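Local coordinates for BDI_3064 protein (Parabacteroides distasonis ATCC 8503, PDB 5Z06) that hydrolyses linear beta-1,2-glucans and beta-1,2-glucooligosaccharides from the non-reducing end, releasing sophorose as an exo-acting periplasmic enzyme, at residues E285-Y299 / G665-R679. Residues are numbered along the deposited sequence; the frame is centred on the assembly and turned at random.
Sequences EQLLDMVQEANFRYY and GLNQAPVTVMIENYR
With CG beside its backbone N (chi1 -69°) and the chain bent at chi3 (93°), Arg-679 sets its guanidinium among Glu-285, Leu-288, Asp-289 and Gln-292, a knob in a hole of the facing helix. In a salt-bridge network, NH1 (2.7 Å) and NH2 both grip Asp-289 OD1 end-on. NH2 also meets Glu-285 OE1 (2.9 Å) from above its carboxylate plane, and a water links NE to that same oxygen. All these partners lie at the guanidinium's edge, while Leu-288 CB lies over one face, toward its rim. A leucine here would probably leave the two carboxylates without their shared counter-charge and Gln-292 OE1 without this donor. Gln-292, extended beyond CG, is the reciprocal knob: OE1 accepts from Arg-679 NH1 (2.8 Å). Its NE2 donates to Thr-672 O and to Glu-676 OE1 (2.7 Å), a carboxylate also salt-bridged to Arg-339 and hydrogen-bonded to Thr-680. Thr-672 OG1 returns a bond to Gln-292 O (2.9 Å), in the carbonyl plane on a lone pair. Alongside, Val-291 CG1 presses tightly on Val-671 CG1 (3.5 Å), and Leu-288 and Val-291 meet Ile-675. The helices run roughly antiparallel (144°), axes 8.1 Å apart, a close packing consistent with the (alpha/alpha)6-barrel fold of GH144 enzymes.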
loop_
_atom_site.group_PDB
_atom_site.type_symbol
_atom_site.label_atom_id
_atom_site.label_comp_id
_atom_site.label_asym_id
_atom_site.label_seq_id
_atom_site.Cartn_x
_atom_site.Cartn_y
_atom_site.Cartn_z
ATOM N N GLU A 285 14.157 -15.909 -13.121
ATOM C CA GLU A 285 13.909 -14.935 -14.183
ATOM C C GLU A 285 12.420 -14.706 -14.343
ATOM O O GLU A 285 11.970 -13.571 -14.380
ATOM C CB GLU A 285 14.516 -15.382 -15.524
ATOM C CG GLU A 285 16.039 -15.279 -15.572
ATOM C CD GLU A 285 16.522 -13.849 -15.575
ATOM O OE1 GLU A 285 16.210 -13.119 -16.541
ATOM O OE2 GLU A 285 17.209 -13.448 -14.604
ATOM N N GLN A 286 11.670 -15.796 -14.427
ATOM C CA GLN A 286 10.215 -15.725 -14.507
ATOM C C GLN A 286 9.625 -15.063 -13.286
ATOM O O GLN A 286 8.671 -14.264 -13.396
ATOM C CB GLN A 286 9.619 -17.124 -14.734
ATOM C CG GLN A 286 9.883 -17.652 -16.145
ATOM C CD GLN A 286 9.480 -19.110 -16.325
ATOM O OE1 GLN A 286 9.964 -19.982 -15.614
ATOM N NE2 GLN A 286 8.597 -19.377 -17.293
ATOM N N LEU A 287 10.171 -15.382 -12.115
ATOM C CA LEU A 287 9.720 -14.715 -10.894
ATOM C C LEU A 287 9.951 -13.205 -10.929
ATOM O O LEU A 287 9.075 -12.448 -10.575
ATOM C CB LEU A 287 10.367 -15.311 -9.669
ATOM C CG LEU A 287 9.895 -16.711 -9.290
ATOM C CD1 LEU A 287 10.815 -17.207 -8.175
ATOM C CD2 LEU A 287 8.434 -16.744 -8.874
ATOM N N LEU A 288 11.128 -12.786 -11.378
ATOM C CA LEU A 288 11.403 -11.374 -11.561
ATOM C C LEU A 288 10.406 -10.726 -12.489
ATOM O O LEU A 288 9.890 -9.675 -12.163
ATOM C CB LEU A 288 12.824 -11.152 -12.083
ATOM C CG LEU A 288 13.920 -11.518 -11.086
ATOM C CD1 LEU A 288 15.277 -11.495 -11.773
ATOM C CD2 LEU A 288 13.871 -10.621 -9.852
ATOM N N ASP A 289 10.131 -11.364 -13.637
ATOM C CA ASP A 289 9.146 -10.871 -14.593
ATOM C C ASP A 289 7.798 -10.673 -13.966
ATOM O O ASP A 289 7.147 -9.679 -14.216
ATOM C CB ASP A 289 8.931 -11.849 -15.779
ATOM C CG ASP A 289 10.132 -11.968 -16.676
ATOM O OD1 ASP A 289 11.018 -11.113 -16.643
ATOM O OD2 ASP A 289 10.198 -12.953 -17.428
ATOM N N MET A 290 7.356 -11.680 -13.228
ATOM C CA MET A 290 6.047 -11.674 -12.599
ATOM C C MET A 290 5.974 -10.569 -11.548
ATOM O O MET A 290 5.007 -9.825 -11.503
ATOM C CB MET A 290 5.781 -13.025 -11.933
ATOM C CG MET A 290 4.526 -13.096 -11.091
ATOM S SD MET A 290 4.608 -14.597 -10.109
ATOM C CE MET A 290 5.554 -14.072 -8.673
ATOM N N VAL A 291 6.996 -10.470 -10.713
ATOM C CA VAL A 291 6.993 -9.464 -9.659
ATOM C C VAL A 291 6.992 -8.064 -10.270
ATOM O O VAL A 291 6.233 -7.211 -9.852
ATOM C CB VAL A 291 8.152 -9.658 -8.683
ATOM C CG1 VAL A 291 8.226 -8.503 -7.680
ATOM C CG2 VAL A 291 7.964 -10.966 -7.931
ATOM N N GLN A 292 7.837 -7.852 -11.267
ATOM C CA GLN A 292 7.887 -6.588 -11.945
ATOM C C GLN A 292 6.529 -6.265 -12.543
ATOM O O GLN A 292 6.056 -5.144 -12.423
ATOM C CB GLN A 292 8.912 -6.638 -13.069
ATOM C CG GLN A 292 10.343 -6.543 -12.610
ATOM C CD GLN A 292 11.269 -6.299 -13.780
ATOM O OE1 GLN A 292 11.480 -7.183 -14.601
ATOM N NE2 GLN A 292 11.828 -5.092 -13.859
ATOM N N GLU A 293 5.911 -7.260 -13.185
ATOM C CA GLU A 293 4.642 -7.075 -13.856
ATOM C C GLU A 293 3.532 -6.764 -12.890
ATOM O O GLU A 293 2.787 -5.819 -13.094
ATOM C CB GLU A 293 4.259 -8.319 -14.664
ATOM C CG GLU A 293 2.888 -8.279 -15.338
ATOM C CD GLU A 293 2.339 -9.681 -15.619
ATOM O OE1 GLU A 293 3.110 -10.690 -15.569
ATOM O OE2 GLU A 293 1.118 -9.783 -15.880
ATOM N N ALA A 294 3.390 -7.577 -11.860
ATOM C CA ALA A 294 2.325 -7.356 -10.897
ATOM C C ALA A 294 2.403 -5.951 -10.278
ATOM O O ALA A 294 1.386 -5.303 -10.075
ATOM C CB ALA A 294 2.371 -8.407 -9.814
ATOM N N ASN A 295 3.612 -5.508 -9.972
ATOM C CA ASN A 295 3.795 -4.189 -9.390
ATOM C C ASN A 295 3.507 -3.123 -10.432
ATOM O O ASN A 295 2.904 -2.127 -10.140
ATOM C CB ASN A 295 5.184 -4.053 -8.838
ATOM C CG ASN A 295 5.345 -4.726 -7.490
ATOM O OD1 ASN A 295 4.975 -4.172 -6.481
ATOM N ND2 ASN A 295 5.958 -5.900 -7.473
ATOM N N PHE A 296 3.927 -3.355 -11.665
ATOM C CA PHE A 296 3.620 -2.455 -12.773
ATOM C C PHE A 296 2.110 -2.211 -12.921
ATOM O O PHE A 296 1.673 -1.090 -13.197
ATOM C CB PHE A 296 4.223 -3.038 -14.049
ATOM C CG PHE A 296 3.629 -2.530 -15.300
ATOM C CD1 PHE A 296 2.498 -3.137 -15.839
ATOM C CD2 PHE A 296 4.215 -1.476 -15.976
ATOM C CE1 PHE A 296 1.949 -2.687 -17.026
ATOM C CE2 PHE A 296 3.679 -1.034 -17.180
ATOM C CZ PHE A 296 2.552 -1.640 -17.707
ATOM N N ARG A 297 1.312 -3.255 -12.700
ATOM C CA ARG A 297 -0.135 -3.147 -12.830
ATOM C C ARG A 297 -0.695 -1.986 -12.033
ATOM O O ARG A 297 -1.605 -1.318 -12.470
ATOM C CB ARG A 297 -0.816 -4.415 -12.358
ATOM C CG ARG A 297 -0.560 -5.658 -13.176
ATOM C CD ARG A 297 -1.113 -6.853 -12.419
ATOM N NE ARG A 297 -0.647 -8.095 -13.010
ATOM C CZ ARG A 297 -0.667 -9.265 -12.400
ATOM N NH1 ARG A 297 -1.163 -9.397 -11.167
ATOM N NH2 ARG A 297 -0.210 -10.322 -13.039
ATOM N N TYR A 298 -0.156 -1.779 -10.843
ATOM C CA TYR A 298 -0.571 -0.680 -10.001
ATOM C C TYR A 298 -0.581 0.685 -10.722
ATOM O O TYR A 298 -1.442 1.521 -10.467
ATOM C CB TYR A 298 0.351 -0.627 -8.780
ATOM C CG TYR A 298 -0.090 0.343 -7.769
ATOM C CD1 TYR A 298 0.211 1.674 -7.910
ATOM C CD2 TYR A 298 -0.862 -0.054 -6.692
ATOM C CE1 TYR A 298 -0.210 2.601 -6.991
ATOM C CE2 TYR A 298 -1.289 0.866 -5.739
ATOM C CZ TYR A 298 -0.962 2.199 -5.909
ATOM O OH TYR A 298 -1.379 3.154 -5.033
ATOM N N TYR A 299 0.399 0.899 -11.581
ATOM C CA TYR A 299 0.645 2.178 -12.244
ATOM C C TYR A 299 0.073 2.176 -13.644
ATOM O O TYR A 299 -0.063 3.227 -14.254
ATOM C CB TYR A 299 2.150 2.447 -12.290
ATOM C CG TYR A 299 2.689 2.370 -10.918
ATOM C CD1 TYR A 299 2.626 3.458 -10.076
ATOM C CD2 TYR A 299 3.187 1.168 -10.417
ATOM C CE1 TYR A 299 3.074 3.376 -8.767
ATOM C CE2 TYR A 299 3.616 1.067 -9.119
ATOM C CZ TYR A 299 3.552 2.158 -8.294
ATOM O OH TYR A 299 4.009 2.021 -7.027
ATOM N N GLY A 665 1.332 3.191 -3.544
ATOM C CA GLY A 665 1.978 3.794 -4.720
ATOM C C GLY A 665 3.472 3.947 -4.555
ATOM O O GLY A 665 4.237 3.718 -5.505
ATOM N N LEU A 666 3.889 4.355 -3.360
ATOM C CA LEU A 666 5.304 4.513 -3.075
ATOM C C LEU A 666 6.084 3.212 -3.119
ATOM O O LEU A 666 7.288 3.244 -3.376
ATOM C CB LEU A 666 5.517 5.111 -1.679
ATOM C CG LEU A 666 5.283 6.590 -1.453
ATOM C CD1 LEU A 666 5.414 6.820 0.034
ATOM C CD2 LEU A 666 6.309 7.413 -2.210
ATOM N N ASN A 667 5.439 2.091 -2.817
ATOM C CA ASN A 667 6.172 0.860 -2.523
ATOM C C ASN A 667 6.224 -0.143 -3.661
ATOM O O ASN A 667 7.095 -1.014 -3.676
ATOM C CB ASN A 667 5.597 0.212 -1.266
ATOM C CG ASN A 667 5.853 1.051 -0.017
ATOM O OD1 ASN A 667 6.704 1.912 -0.037
ATOM N ND2 ASN A 667 5.134 0.790 1.066
ATOM N N GLN A 668 5.327 -0.037 -4.617
ATOM C CA GLN A 668 5.281 -1.089 -5.649
ATOM C C GLN A 668 6.259 -0.772 -6.753
ATOM O O GLN A 668 6.976 -1.651 -7.207
ATOM C CB GLN A 668 3.868 -1.281 -6.212
ATOM C CG GLN A 668 2.772 -1.698 -5.240
ATOM C CD GLN A 668 3.150 -2.864 -4.355
ATOM O OE1 GLN A 668 3.829 -2.667 -3.358
ATOM N NE2 GLN A 668 2.743 -4.091 -4.734
ATOM N N ALA A 669 6.288 0.474 -7.204
ATOM C CA ALA A 669 7.117 0.818 -8.370
ATOM C C ALA A 669 8.607 0.600 -8.103
ATOM O O ALA A 669 9.331 0.097 -8.989
ATOM C CB ALA A 669 6.869 2.243 -8.829
ATOM N N PRO A 670 9.088 0.954 -6.887
ATOM C CA PRO A 670 10.501 0.702 -6.654
ATOM C C PRO A 670 10.893 -0.725 -6.888
ATOM O O PRO A 670 12.023 -0.984 -7.288
ATOM C CB PRO A 670 10.683 1.083 -5.188
ATOM C CG PRO A 670 9.809 2.282 -5.100
ATOM C CD PRO A 670 8.558 1.852 -5.852
ATOM N N VAL A 671 9.965 -1.642 -6.673
ATOM C CA VAL A 671 10.274 -3.048 -6.868
ATOM C C VAL A 671 10.508 -3.303 -8.364
ATOM O O VAL A 671 11.546 -3.844 -8.761
ATOM C CB VAL A 671 9.159 -3.941 -6.318
ATOM C CG1 VAL A 671 9.457 -5.421 -6.618
ATOM C CG2 VAL A 671 8.998 -3.682 -4.817
ATOM N N THR A 672 9.564 -2.875 -9.183
ATOM C CA THR A 672 9.721 -3.024 -10.635
ATOM C C THR A 672 11.008 -2.363 -11.097
ATOM O O THR A 672 11.794 -2.954 -11.815
ATOM C CB THR A 672 8.539 -2.403 -11.365
ATOM O OG1 THR A 672 7.336 -3.034 -10.912
ATOM C CG2 THR A 672 8.660 -2.563 -12.912
ATOM N N VAL A 673 11.227 -1.140 -10.633
ATOM C CA VAL A 673 12.274 -0.299 -11.157
ATOM C C VAL A 673 13.631 -0.812 -10.747
ATOM O O VAL A 673 14.527 -0.906 -11.575
ATOM C CB VAL A 673 12.112 1.145 -10.666
ATOM C CG1 VAL A 673 13.368 1.963 -10.970
ATOM C CG2 VAL A 673 10.902 1.773 -11.324
ATOM N N MET A 674 13.786 -1.134 -9.462
ATOM C CA MET A 674 15.087 -1.602 -8.975
ATOM C C MET A 674 15.359 -3.018 -9.421
ATOM O O MET A 674 16.500 -3.374 -9.673
ATOM C CB MET A 674 15.183 -1.460 -7.461
ATOM C CG MET A 674 15.128 -0.002 -7.058
ATOM S SD MET A 674 16.580 0.869 -7.665
ATOM C CE MET A 674 17.446 1.157 -6.135
ATOM N N ILE A 675 14.326 -3.840 -9.538
ATOM C CA ILE A 675 14.534 -5.129 -10.215
ATOM C C ILE A 675 15.132 -4.843 -11.567
ATOM O O ILE A 675 16.158 -5.428 -11.904
ATOM C CB ILE A 675 13.274 -6.001 -10.304
ATOM C CG1 ILE A 675 13.007 -6.589 -8.904
ATOM C CG2 ILE A 675 13.470 -7.133 -11.316
ATOM C CD1 ILE A 675 11.682 -7.296 -8.740
ATOM N N GLU A 676 14.528 -3.906 -12.289
ATOM C CA GLU A 676 14.975 -3.601 -13.633
ATOM C C GLU A 676 16.390 -3.084 -13.668
ATOM O O GLU A 676 17.126 -3.454 -14.546
ATOM C CB GLU A 676 14.045 -2.602 -14.324
ATOM C CG GLU A 676 14.234 -2.519 -15.835
ATOM C CD GLU A 676 14.123 -3.877 -16.498
ATOM O OE1 GLU A 676 13.171 -4.621 -16.191
ATOM O OE2 GLU A 676 15.020 -4.223 -17.285
ATOM N N ASN A 677 16.769 -2.233 -12.714
ATOM C CA ASN A 677 18.119 -1.705 -12.663
ATOM C C ASN A 677 19.104 -2.810 -12.388
ATOM O O ASN A 677 20.196 -2.798 -12.935
ATOM C CB ASN A 677 18.256 -0.587 -11.623
ATOM C CG ASN A 677 17.720 0.737 -12.122
ATOM O OD1 ASN A 677 17.737 1.022 -13.321
ATOM N ND2 ASN A 677 17.267 1.566 -11.203
ATOM N N TYR A 678 18.720 -3.766 -11.559
ATOM C CA TYR A 678 19.553 -4.945 -11.344
ATOM C C TYR A 678 19.703 -5.748 -12.625
ATOM O O TYR A 678 20.766 -6.266 -12.896
ATOM C CB TYR A 678 18.993 -5.847 -10.219
ATOM C CG TYR A 678 19.503 -7.259 -10.266
ATOM C CD1 TYR A 678 20.813 -7.561 -9.920
ATOM C CD2 TYR A 678 18.681 -8.281 -10.669
ATOM C CE1 TYR A 678 21.281 -8.855 -9.972
ATOM C CE2 TYR A 678 19.130 -9.578 -10.732
ATOM C CZ TYR A 678 20.423 -9.866 -10.372
ATOM O OH TYR A 678 20.821 -11.185 -10.430
ATOM N N ARG A 679 18.645 -5.849 -13.406
ATOM C CA ARG A 679 18.649 -6.748 -14.559
ATOM C C ARG A 679 19.383 -6.170 -15.735
ATOM O O ARG A 679 20.141 -6.872 -16.392
ATOM C CB ARG A 679 17.233 -7.106 -14.949
ATOM C CG ARG A 679 16.523 -7.988 -13.941
ATOM C CD ARG A 679 15.122 -8.275 -14.405
ATOM N NE ARG A 679 15.049 -9.518 -15.166
ATOM C CZ ARG A 679 13.924 -10.091 -15.587
ATOM N NH1 ARG A 679 12.750 -9.510 -15.380
ATOM N NH2 ARG A 679 13.980 -11.253 -16.230
HETATM O O HOH W 1 17.505 -10.734 -15.781
#